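Local coordinates for protein bile salt hydrolase/transferase (Clostridium perfringens, PDB 2RLC) that hydrolyses the amide bond of glycine- and taurine-conjugated bile salts, releasing free bile acids, and also acts as an acyltransferase on bile acids, at residues A78-P83 / G170-S175; L141-S146 / I153-T158. All coordinates share one frame; numbering follows the deposited sequence.

Contact 1. Residues A78-P83 / G170-S175; sequences AGLNFP and GVLTNS. With GLY (glycine), chain E; CHD (cholic acid), chain D.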
ATOM      1  N   ALA A  78     -24.366  16.631 -10.319  1.00 10.33           N
ATOM      2  CA  ALA A  78     -24.462  15.710  -9.191  1.00 10.84           C
ATOM      3  C   ALA A  78     -23.921  16.361  -7.931  1.00 11.02           C
ATOM      4  O   ALA A  78     -22.885  17.025  -7.965  1.00 11.17           O
ATOM      5  CB  ALA A  78     -23.712  14.410  -9.488  1.00 10.61           C
ATOM      6  N   GLY A  79     -24.636  16.174  -6.826  1.00 11.40           N
ATOM      7  CA  GLY A  79     -24.183  16.633  -5.520  1.00 11.96           C
ATOM      8  C   GLY A  79     -23.576  15.482  -4.741  1.00 12.47           C
ATOM      9  O   GLY A  79     -24.200  14.428  -4.588  1.00 12.28           O
ATOM     10  N   LEU A  80     -22.351  15.684  -4.263  1.00 12.93           N
ATOM     11  CA  LEU A  80     -21.621  14.660  -3.516  1.00 13.71           C
ATOM     12  C   LEU A  80     -21.211  15.196  -2.148  1.00 14.36           C
ATOM     13  O   LEU A  80     -20.974  16.396  -1.993  1.00 14.17           O
ATOM     14  CB  LEU A  80     -20.388  14.184  -4.302  1.00 13.72           C
ATOM     15  CG  LEU A  80     -20.556  13.309  -5.556  1.00 13.70           C
ATOM     16  CD1 LEU A  80     -21.145  14.068  -6.744  1.00 14.53           C
ATOM     17  CD2 LEU A  80     -19.218  12.697  -5.957  1.00 13.70           C
ATOM     18  N   ASN A  81     -21.133  14.303  -1.161  1.00 15.26           N
ATOM     19  CA  ASN A  81     -20.757  14.669   0.205  1.00 16.32           C
ATOM     20  C   ASN A  81     -19.392  15.353   0.256  1.00 16.75           C
ATOM     21  O   ASN A  81     -18.457  14.944  -0.434  1.00 16.70           O
ATOM     22  CB  ASN A  81     -20.772  13.436   1.118  1.00 16.56           C
ATOM     23  CG  ASN A  81     -20.805  13.796   2.594  1.00 17.41           C
ATOM     24  OD1 ASN A  81     -21.531  14.700   3.013  1.00 18.89           O
ATOM     25  ND2 ASN A  81     -20.021  13.081   3.394  1.00 18.85           N
ATOM     26  N   PHE A  82     -19.292  16.405   1.065  1.00 17.59           N
ATOM     27  CA  PHE A  82     -18.074  17.212   1.149  1.00 18.45           C
ATOM     28  C   PHE A  82     -17.896  17.752   2.578  1.00 19.41           C
ATOM     29  O   PHE A  82     -18.044  18.954   2.817  1.00 19.28           O
ATOM     30  CB  PHE A  82     -18.142  18.345   0.114  1.00 18.36           C
ATOM     31  CG  PHE A  82     -16.846  19.089  -0.091  1.00 18.45           C
ATOM     32  CD1 PHE A  82     -15.668  18.413  -0.402  1.00 18.23           C
ATOM     33  CD2 PHE A  82     -16.821  20.480  -0.023  1.00 18.47           C
ATOM     34  CE1 PHE A  82     -14.476  19.112  -0.607  1.00 18.63           C
ATOM     35  CE2 PHE A  82     -15.635  21.188  -0.227  1.00 18.43           C
ATOM     36  CZ  PHE A  82     -14.461  20.503  -0.519  1.00 18.31           C
ATOM     37  N   PRO A  83     -17.581  16.859   3.537  1.00 20.39           N
ATOM     38  CA  PRO A  83     -17.472  17.285   4.933  1.00 21.36           C
ATOM     39  C   PRO A  83     -16.159  18.003   5.260  1.00 22.31           C
ATOM     40  O   PRO A  83     -15.172  17.857   4.535  1.00 22.45           O
ATOM     41  CB  PRO A  83     -17.567  15.967   5.706  1.00 21.34           C
ATOM     42  CG  PRO A  83     -17.012  14.945   4.775  1.00 21.03           C
ATOM     43  CD  PRO A  83     -17.324  15.414   3.377  1.00 20.46           C
ATOM     44  N   GLY A 170     -12.137  13.787 -15.016  1.00 11.92           N
ATOM     45  CA  GLY A 170     -13.404  13.134 -15.352  1.00 11.41           C
ATOM     46  C   GLY A 170     -14.081  12.478 -14.163  1.00 11.15           C
ATOM     47  O   GLY A 170     -15.053  11.731 -14.331  1.00 11.08           O
ATOM     48  N   VAL A 171     -13.565  12.752 -12.966  1.00 10.51           N
ATOM     49  CA  VAL A 171     -14.041  12.101 -11.743  1.00 10.18           C
ATOM     50  C   VAL A 171     -14.131  13.063 -10.556  1.00  9.95           C
ATOM     51  O   VAL A 171     -13.518  14.134 -10.549  1.00  9.86           O
ATOM     52  CB  VAL A 171     -13.166  10.866 -11.345  1.00 10.33           C
ATOM     53  CG1 VAL A 171     -12.938   9.942 -12.536  1.00 10.17           C
ATOM     54  CG2 VAL A 171     -11.830  11.299 -10.752  1.00 10.29           C
ATOM     55  N   LEU A 172     -14.902  12.663  -9.551  1.00  9.62           N
ATOM     56  CA  LEU A 172     -14.978  13.383  -8.290  1.00  9.53           C
ATOM     57  C   LEU A 172     -15.374  12.399  -7.200  1.00  9.60           C
ATOM     58  O   LEU A 172     -16.117  11.452  -7.458  1.00  9.51           O
ATOM     59  CB  LEU A 172     -16.006  14.521  -8.370  1.00  9.55           C
ATOM     60  CG  LEU A 172     -16.084  15.514  -7.201  1.00  9.27           C
ATOM     61  CD1 LEU A 172     -14.809  16.349  -7.083  1.00  9.07           C
ATOM     62  CD2 LEU A 172     -17.304  16.419  -7.335  1.00  9.43           C
ATOM     63  N   THR A 173     -14.863  12.610  -5.992  1.00  9.71           N
ATOM     64  CA  THR A 173     -15.328  11.843  -4.840  1.00  9.95           C
ATOM     65  C   THR A 173     -15.771  12.786  -3.727  1.00 10.45           C
ATOM     66  O   THR A 173     -16.739  13.526  -3.892  1.00 10.59           O
ATOM     67  CB  THR A 173     -14.294  10.803  -4.335  1.00  9.92           C
ATOM     68  OG1 THR A 173     -13.062  11.454  -4.007  1.00  9.24           O
ATOM     69  CG2 THR A 173     -14.047   9.708  -5.382  1.00  9.52           C
ATOM     70  N   ASN A 174     -15.064  12.764  -2.602  1.00 11.09           N
ATOM     71  CA  ASN A 174     -15.407  13.606  -1.467  1.00 11.94           C
ATOM     72  C   ASN A 174     -14.190  14.416  -1.021  1.00 12.36           C
ATOM     73  O   ASN A 174     -13.329  14.734  -1.843  1.00 12.70           O
ATOM     74  CB  ASN A 174     -15.979  12.754  -0.330  1.00 12.01           C
ATOM     75  CG  ASN A 174     -17.038  11.767  -0.809  1.00 13.21           C
ATOM     76  OD1 ASN A 174     -16.793  10.562  -0.879  1.00 14.16           O
ATOM     77  ND2 ASN A 174     -18.212  12.281  -1.161  1.00 13.69           N
ATOM     78  N   SER A 175     -14.128  14.754   0.264  1.00 12.69           N
ATOM     79  CA  SER A 175     -13.008  15.511   0.826  1.00 13.25           C
ATOM     80  C   SER A 175     -11.676  14.759   0.710  1.00 13.38           C
ATOM     81  O   SER A 175     -11.664  13.523   0.704  1.00 13.43           O
ATOM     82  CB  SER A 175     -13.301  15.870   2.282  1.00 13.27           C
ATOM     83  OG  SER A 175     -14.466  16.666   2.357  1.00 14.52           O
TER
HETATM   84  N   GLY E 333     -18.915   8.846   1.012  1.00 41.67           N
HETATM   85  CA  GLY E 333     -19.043  10.130   1.675  1.00 41.62           C
HETATM   86  C   GLY E 333     -17.976  10.331   2.722  1.00 41.61           C
HETATM   87  O   GLY E 333     -17.725   9.392   3.509  1.00 41.66           O
HETATM   88  OXT GLY E 333     -17.388  11.433   2.757  1.00 41.50           O
HETATM   89  C1  CHD D 332     -33.787  15.580   3.929  1.00 30.17           C
HETATM   90  C2  CHD D 332     -32.844  15.362   5.113  1.00 30.46           C
HETATM   91  C3  CHD D 332     -32.615  16.659   5.880  1.00 30.48           C
HETATM   92  O3  CHD D 332     -31.621  16.437   6.883  1.00 30.94           O
HETATM   93  C4  CHD D 332     -32.135  17.764   4.941  1.00 30.38           C
HETATM   94  C5  CHD D 332     -32.999  17.945   3.679  1.00 30.20           C
HETATM   95  C6  CHD D 332     -32.369  19.020   2.779  1.00 30.17           C
HETATM   96  C7  CHD D 332     -31.170  18.541   1.949  1.00 29.82           C
HETATM   97  O7  CHD D 332     -30.008  18.498   2.792  1.00 29.91           O
HETATM   98  C8  CHD D 332     -31.404  17.189   1.248  1.00 29.91           C
HETATM   99  C9  CHD D 332     -32.036  16.134   2.183  1.00 29.94           C
HETATM  100  C10 CHD D 332     -33.298  16.633   2.924  1.00 30.15           C
HETATM  101  C11 CHD D 332     -32.211  14.771   1.481  1.00 29.96           C
HETATM  102  C12 CHD D 332     -30.922  14.255   0.822  1.00 29.80           C
HETATM  103  O12 CHD D 332     -29.988  13.862   1.841  1.00 30.05           O
HETATM  104  C13 CHD D 332     -30.303  15.298  -0.126  1.00 29.86           C
HETATM  105  C14 CHD D 332     -30.112  16.584   0.678  1.00 29.86           C
HETATM  106  C15 CHD D 332     -29.180  17.479  -0.149  1.00 29.73           C
HETATM  107  C16 CHD D 332     -28.341  16.458  -0.944  1.00 29.88           C
HETATM  108  C17 CHD D 332     -28.840  15.062  -0.521  1.00 29.75           C
HETATM  109  C18 CHD D 332     -31.196  15.487  -1.362  1.00 30.01           C
HETATM  110  C19 CHD D 332     -34.469  16.854   1.965  1.00 30.38           C
HETATM  111  C20 CHD D 332     -28.505  13.970  -1.559  1.00 29.82           C
HETATM  112  C21 CHD D 332     -28.926  12.565  -1.128  1.00 29.57           C
HETATM  113  C22 CHD D 332     -27.022  13.958  -1.950  1.00 30.11           C
HETATM  114  C23 CHD D 332     -26.077  13.856  -0.747  1.00 30.40           C
HETATM  115  O25 CHD D 332     -24.447  12.355   0.084  1.00 30.93           O
HETATM  116  C24 CHD D 332     -25.020  12.796  -0.937  1.00 30.66           C
HETATM  117  O26 CHD D 332     -24.755  12.401  -2.093  1.00 30.77           O
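The amide of Asn-174 reaches over to the backbone of Asn-81, its ND2 giving a hydrogen to Asn-81 O at 2.8 Å. The bond is fairly straight, 162° at the hydrogen; the acceptor lies close to the plane of the amide, while the donor stands tilted from the plane of the carbonyl. Asn-174 holds CG beside its own backbone N (chi1 -47°), which carries the amide across to the strand end and turns OD1 to the product glycine, whose N makes a weak bond to it. OD1 also accepts from the N of Cys-1, the N-terminal residue assigned as nucleophile and here oxidised to the sulfonic acid, and from Arg-227. Both ends of the amide are thus gripped, fixing its rotation.

With CG anti to the backbone N (chi1 -163°), Asn-81, a taurine-binding residue, turns ND2 toward the glycine carboxylate, a weak bond of 3.2 Å to OXT, while OD1 bonds weakly to Thr-140 OG1. The two asparagines thus touch the product at its carboxylate and amino group; Gln-211 N of the second subunit also bonds to it.

Further along, Ser-175 OG donates to Pro-83 O at 2.6 Å, in the carbonyl plane and on a lone pair, and sits 3.3 Å from Pro-83 CD. Phe-82 brings its CD1 corner to the same hydroxyl oxygen. At the other end, Leu-80 lays CD2 against the Thr-173 carbonyl oxygen, 3.3 Å away, and near Leu-172 CG.

This junction joins two antiparallel sheets of the Ntn-hydrolase fold, setting the end of strand 76-81 beside the loop after 171-172, an edge strand paired with strand 3-7. Strand 141-146 pairs with 76-81, stacks His-142 on Phe-82 and touches Leu-172, while helix 224-242 packs on Thr-173 and Asn-174.

Contact 2. Residues L141-S146 / I153-T158; sequences LHWMIS and IVVEQT. With CHD (cholic acid), chain D.
Ile-153, Ile-145 and Val-155 form the apolar heart of this antiparallel pairing, all on the sheet face that also carries Trp-143. Ile-145 and Ile-153 stand side by side and point the same way, with Ile-145 CB 3.8 Å from Ile-153 CG1. In Ile-153 that branch sits between the backbone N and the carbonyl carbon (chi1 54°), which leans it toward its neighbour. Ile-145 CD1 then crosses to Val-155 CG2, also at 3.8 Å, joining successive pairs diagonally.

Beneath them the backbones are tied by two hydrogen-bonded pairs. Ile-145 N bonds to Ile-153 O at 2.9 Å, with a return bond of like length, and Trp-143 and Val-155 also exchange two bonds. Beyond them, a water bridges Leu-141 O and Gln-157 N. Leu-141, at the start of the hairpin, sets CD2 3.7 Å from C23 of the cholate, so the strand lines the bile-acid pocket.

On the other side, His-142 and Glu-156 run alongside each other, their planes 32° apart, with OE2 at the ring edge by CD2. Their main polar partners lie outside the pair: His-142 ND1 bonds to Leu-80 O, and Glu-156 OE1 to Phe-178 N.

The two strands form a beta hairpin inside a larger antiparallel sheet, flanked by strands 76-81 and 162-166. Helix 115-122 packs over Ile-145, Ile-153 and Val-155, and strand 125-128 meets Trp-143.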
ATOM      1  N   LEU A 141     -21.910  19.600   0.982  1.00 17.06           N
ATOM      2  CA  LEU A 141     -21.867  19.182  -0.419  1.00 15.98           C
ATOM      3  C   LEU A 141     -20.851  19.917  -1.284  1.00 15.27           C
ATOM      4  O   LEU A 141     -20.480  21.061  -1.010  1.00 14.94           O
ATOM      5  CB  LEU A 141     -23.247  19.347  -1.069  1.00 16.02           C
ATOM      6  CG  LEU A 141     -24.445  18.538  -0.569  1.00 16.00           C
ATOM      7  CD1 LEU A 141     -25.714  19.065  -1.217  1.00 15.85           C
ATOM      8  CD2 LEU A 141     -24.269  17.054  -0.851  1.00 15.30           C
ATOM      9  N   HIS A 142     -20.404  19.223  -2.325  1.00 14.17           N
ATOM     10  CA  HIS A 142     -19.794  19.848  -3.490  1.00 13.53           C
ATOM     11  C   HIS A 142     -20.389  19.206  -4.743  1.00 12.94           C
ATOM     12  O   HIS A 142     -20.995  18.130  -4.669  1.00 12.70           O
ATOM     13  CB  HIS A 142     -18.255  19.807  -3.435  1.00 13.57           C
ATOM     14  CG  HIS A 142     -17.653  18.440  -3.564  1.00 13.63           C
ATOM     15  ND1 HIS A 142     -18.323  17.283  -3.227  1.00 14.39           N
ATOM     16  CD2 HIS A 142     -16.414  18.055  -3.952  1.00 13.22           C
ATOM     17  CE1 HIS A 142     -17.533  16.243  -3.430  1.00 13.28           C
ATOM     18  NE2 HIS A 142     -16.368  16.685  -3.867  1.00 14.58           N
ATOM     19  N   TRP A 143     -20.256  19.877  -5.881  1.00 12.48           N
ATOM     20  CA  TRP A 143     -20.978  19.470  -7.080  1.00 12.23           C
ATOM     21  C   TRP A 143     -20.075  19.260  -8.280  1.00 12.05           C
ATOM     22  O   TRP A 143     -19.069  19.953  -8.445  1.00 11.69           O
ATOM     23  CB  TRP A 143     -22.061  20.495  -7.435  1.00 12.54           C
ATOM     24  CG  TRP A 143     -23.124  20.644  -6.387  1.00 12.84           C
ATOM     25  CD1 TRP A 143     -24.341  20.027  -6.362  1.00 13.36           C
ATOM     26  CD2 TRP A 143     -23.065  21.464  -5.212  1.00 13.12           C
ATOM     27  NE1 TRP A 143     -25.044  20.409  -5.243  1.00 13.16           N
ATOM     28  CE2 TRP A 143     -24.286  21.291  -4.520  1.00 13.30           C
ATOM     29  CE3 TRP A 143     -22.103  22.334  -4.681  1.00 13.43           C
ATOM     30  CZ2 TRP A 143     -24.569  21.953  -3.318  1.00 13.20           C
ATOM     31  CZ3 TRP A 143     -22.383  22.989  -3.484  1.00 13.39           C
ATOM     32  CH2 TRP A 143     -23.609  22.795  -2.818  1.00 13.39           C
HETATM   33  N   MSE A 144     -20.447  18.292  -9.110  1.00 11.74           N
HETATM   34  CA  MSE A 144     -19.831  18.119 -10.415  1.00 11.78           C
HETATM   35  C   MSE A 144     -20.871  18.416 -11.482  1.00 11.38           C
HETATM   36  O   MSE A 144     -21.997  17.922 -11.422  1.00 11.12           O
HETATM   37  CB  MSE A 144     -19.271  16.706 -10.581  1.00 11.71           C
HETATM   38  CG  MSE A 144     -18.483  16.509 -11.863  1.00 11.78           C
HETATM   39 SE   MSE A 144     -17.561  14.800 -11.887  1.00 13.37          SE
HETATM   40  CE  MSE A 144     -17.138  14.702 -13.778  1.00 11.68           C
ATOM     41  N   ILE A 145     -20.490  19.247 -12.446  1.00 11.06           N
ATOM     42  CA  ILE A 145     -21.387  19.649 -13.524  1.00 10.96           C
ATOM     43  C   ILE A 145     -20.723  19.290 -14.850  1.00 10.96           C
ATOM     44  O   ILE A 145     -19.521  19.495 -15.022  1.00 10.67           O
ATOM     45  CB  ILE A 145     -21.711  21.169 -13.459  1.00 10.91           C
ATOM     46  CG1 ILE A 145     -22.295  21.537 -12.088  1.00 10.95           C
ATOM     47  CG2 ILE A 145     -22.671  21.572 -14.574  1.00 11.02           C
ATOM     48  CD1 ILE A 145     -22.293  23.022 -11.775  1.00 10.88           C
ATOM     49  N   SER A 146     -21.508  18.742 -15.773  1.00 11.04           N
ATOM     50  CA  SER A 146     -20.990  18.238 -17.040  1.00 11.37           C
ATOM     51  C   SER A 146     -22.044  18.376 -18.135  1.00 11.56           C
ATOM     52  O   SER A 146     -23.242  18.316 -17.858  1.00 11.57           O
ATOM     53  CB  SER A 146     -20.576  16.771 -16.882  1.00 11.42           C
ATOM     54  OG  SER A 146     -19.697  16.363 -17.916  1.00 12.17           O
ATOM     55  N   ILE A 153     -16.965  20.552 -14.735  1.00 12.01           N
ATOM     56  CA  ILE A 153     -16.437  21.437 -13.696  1.00 12.07           C
ATOM     57  C   ILE A 153     -16.790  20.928 -12.302  1.00 12.12           C
ATOM     58  O   ILE A 153     -17.713  20.126 -12.142  1.00 11.98           O
ATOM     59  CB  ILE A 153     -16.905  22.910 -13.860  1.00 12.03           C
ATOM     60  CG1 ILE A 153     -18.436  22.998 -13.945  1.00 11.86           C
ATOM     61  CG2 ILE A 153     -16.215  23.560 -15.064  1.00 11.95           C
ATOM     62  CD1 ILE A 153     -18.998  24.390 -13.710  1.00 11.99           C
ATOM     63  N   VAL A 154     -16.040  21.391 -11.307  1.00 12.20           N
ATOM     64  CA  VAL A 154     -16.279  21.044  -9.907  1.00 12.39           C
ATOM     65  C   VAL A 154     -16.508  22.324  -9.107  1.00 12.85           C
ATOM     66  O   VAL A 154     -15.722  23.269  -9.197  1.00 12.74           O
ATOM     67  CB  VAL A 154     -15.097  20.236  -9.308  1.00 12.42           C
ATOM     68  CG1 VAL A 154     -15.242  20.078  -7.790  1.00 11.81           C
ATOM     69  CG2 VAL A 154     -14.988  18.872  -9.983  1.00 12.39           C
ATOM     70  N   VAL A 155     -17.587  22.339  -8.329  1.00 13.21           N
ATOM     71  CA  VAL A 155     -17.975  23.510  -7.549  1.00 14.01           C
ATOM     72  C   VAL A 155     -17.792  23.235  -6.058  1.00 14.57           C
ATOM     73  O   VAL A 155     -18.456  22.363  -5.491  1.00 14.45           O
ATOM     74  CB  VAL A 155     -19.447  23.913  -7.835  1.00 13.82           C
ATOM     75  CG1 VAL A 155     -19.836  25.162  -7.057  1.00 14.04           C
ATOM     76  CG2 VAL A 155     -19.663  24.121  -9.324  1.00 13.75           C
ATOM     77  N   GLU A 156     -16.889  23.987  -5.431  1.00 15.58           N
ATOM     78  CA  GLU A 156     -16.596  23.826  -4.010  1.00 16.56           C
ATOM     79  C   GLU A 156     -16.579  25.169  -3.283  1.00 17.79           C
ATOM     80  O   GLU A 156     -15.752  26.032  -3.575  1.00 17.54           O
ATOM     81  CB  GLU A 156     -15.268  23.085  -3.807  1.00 16.59           C
ATOM     82  CG  GLU A 156     -15.343  21.594  -4.145  1.00 16.24           C
ATOM     83  CD  GLU A 156     -14.005  20.871  -4.077  1.00 16.16           C
ATOM     84  OE1 GLU A 156     -12.971  21.511  -3.778  1.00 15.17           O
ATOM     85  OE2 GLU A 156     -13.994  19.647  -4.332  1.00 14.80           O
ATOM     86  N   GLN A 157     -17.508  25.333  -2.345  1.00 19.12           N
ATOM     87  CA  GLN A 157     -17.585  26.539  -1.528  1.00 20.84           C
ATOM     88  C   GLN A 157     -16.735  26.379  -0.272  1.00 21.76           C
ATOM     89  O   GLN A 157     -17.019  25.533   0.581  1.00 21.91           O
ATOM     90  CB  GLN A 157     -19.042  26.847  -1.158  1.00 20.95           C
ATOM     91  CG  GLN A 157     -19.237  28.119  -0.333  1.00 21.95           C
ATOM     92  CD  GLN A 157     -19.189  29.382  -1.166  1.00 23.12           C
ATOM     93  OE1 GLN A 157     -18.225  30.147  -1.102  1.00 25.05           O
ATOM     94  NE2 GLN A 157     -20.228  29.608  -1.955  1.00 23.01           N
ATOM     95  N   THR A 158     -15.685  27.189  -0.179  1.00 23.04           N
ATOM     96  CA  THR A 158     -14.843  27.251   1.014  1.00 24.29           C
ATOM     97  C   THR A 158     -15.101  28.558   1.769  1.00 24.93           C
ATOM     98  O   THR A 158     -15.977  29.340   1.387  1.00 25.13           O
ATOM     99  CB  THR A 158     -13.340  27.136   0.663  1.00 24.28           C
ATOM    100  OG1 THR A 158     -12.968  28.197  -0.226  1.00 24.87           O
ATOM    101  CG2 THR A 158     -13.033  25.788   0.012  1.00 24.75           C
TER
HETATM  102  C1  CHD D 332     -33.787  15.580   3.929  1.00 30.17           C
HETATM  103  C2  CHD D 332     -32.844  15.362   5.113  1.00 30.46           C
HETATM  104  C3  CHD D 332     -32.615  16.659   5.880  1.00 30.48           C
HETATM  105  O3  CHD D 332     -31.621  16.437   6.883  1.00 30.94           O
HETATM  106  C4  CHD D 332     -32.135  17.764   4.941  1.00 30.38           C
HETATM  107  C5  CHD D 332     -32.999  17.945   3.679  1.00 30.20           C
HETATM  108  C6  CHD D 332     -32.369  19.020   2.779  1.00 30.17           C
HETATM  109  C7  CHD D 332     -31.170  18.541   1.949  1.00 29.82           C
HETATM  110  O7  CHD D 332     -30.008  18.498   2.792  1.00 29.91           O
HETATM  111  C8  CHD D 332     -31.404  17.189   1.248  1.00 29.91           C
HETATM  112  C9  CHD D 332     -32.036  16.134   2.183  1.00 29.94           C
HETATM  113  C10 CHD D 332     -33.298  16.633   2.924  1.00 30.15           C
HETATM  114  C11 CHD D 332     -32.211  14.771   1.481  1.00 29.96           C
HETATM  115  C12 CHD D 332     -30.922  14.255   0.822  1.00 29.80           C
HETATM  116  O12 CHD D 332     -29.988  13.862   1.841  1.00 30.05           O
HETATM  117  C13 CHD D 332     -30.303  15.298  -0.126  1.00 29.86           C
HETATM  118  C14 CHD D 332     -30.112  16.584   0.678  1.00 29.86           C
HETATM  119  C15 CHD D 332     -29.180  17.479  -0.149  1.00 29.73           C
HETATM  120  C16 CHD D 332     -28.341  16.458  -0.944  1.00 29.88           C
HETATM  121  C17 CHD D 332     -28.840  15.062  -0.521  1.00 29.75           C
HETATM  122  C18 CHD D 332     -31.196  15.487  -1.362  1.00 30.01           C
HETATM  123  C19 CHD D 332     -34.469  16.854   1.965  1.00 30.38           C
HETATM  124  C20 CHD D 332     -28.505  13.970  -1.559  1.00 29.82           C
HETATM  125  C21 CHD D 332     -28.926  12.565  -1.128  1.00 29.57           C
HETATM  126  C22 CHD D 332     -27.022  13.958  -1.950  1.00 30.11           C
HETATM  127  C23 CHD D 332     -26.077  13.856  -0.747  1.00 30.40           C
HETATM  128  O25 CHD D 332     -24.447  12.355   0.084  1.00 30.93           O
HETATM  129  C24 CHD D 332     -25.020  12.796  -0.937  1.00 30.66           C
HETATM  130  O26 CHD D 332     -24.755  12.401  -2.093  1.00 30.77           O
HETATM  131  O   HOH W   1     -19.272  23.302  -1.824  1.00 29.44           O

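In the fold
The two contacts lie with their centres about 8 Å apart and meet through neighbouring strands 76-81 and 141-146 of one antiparallel sheet. Backbone pairing of Leu-80 with His-142 and of Ala-78 with Met-144 joins them directly. Along the chain, the hairpin of contact 2 is nested between the two segments of contact 1; strand 162-166 comes next, and then strand 171-172, which belongs to the other antiparallel sheet. Both contacts belong to the Ntn-hydrolase domain and both touch cholate: Gly-79 and Asn-81 from contact 1, Leu-141 from contact 2. Contact 1 meets the glycine product as well, while contact 2 extends the same sheet by the next strand pair.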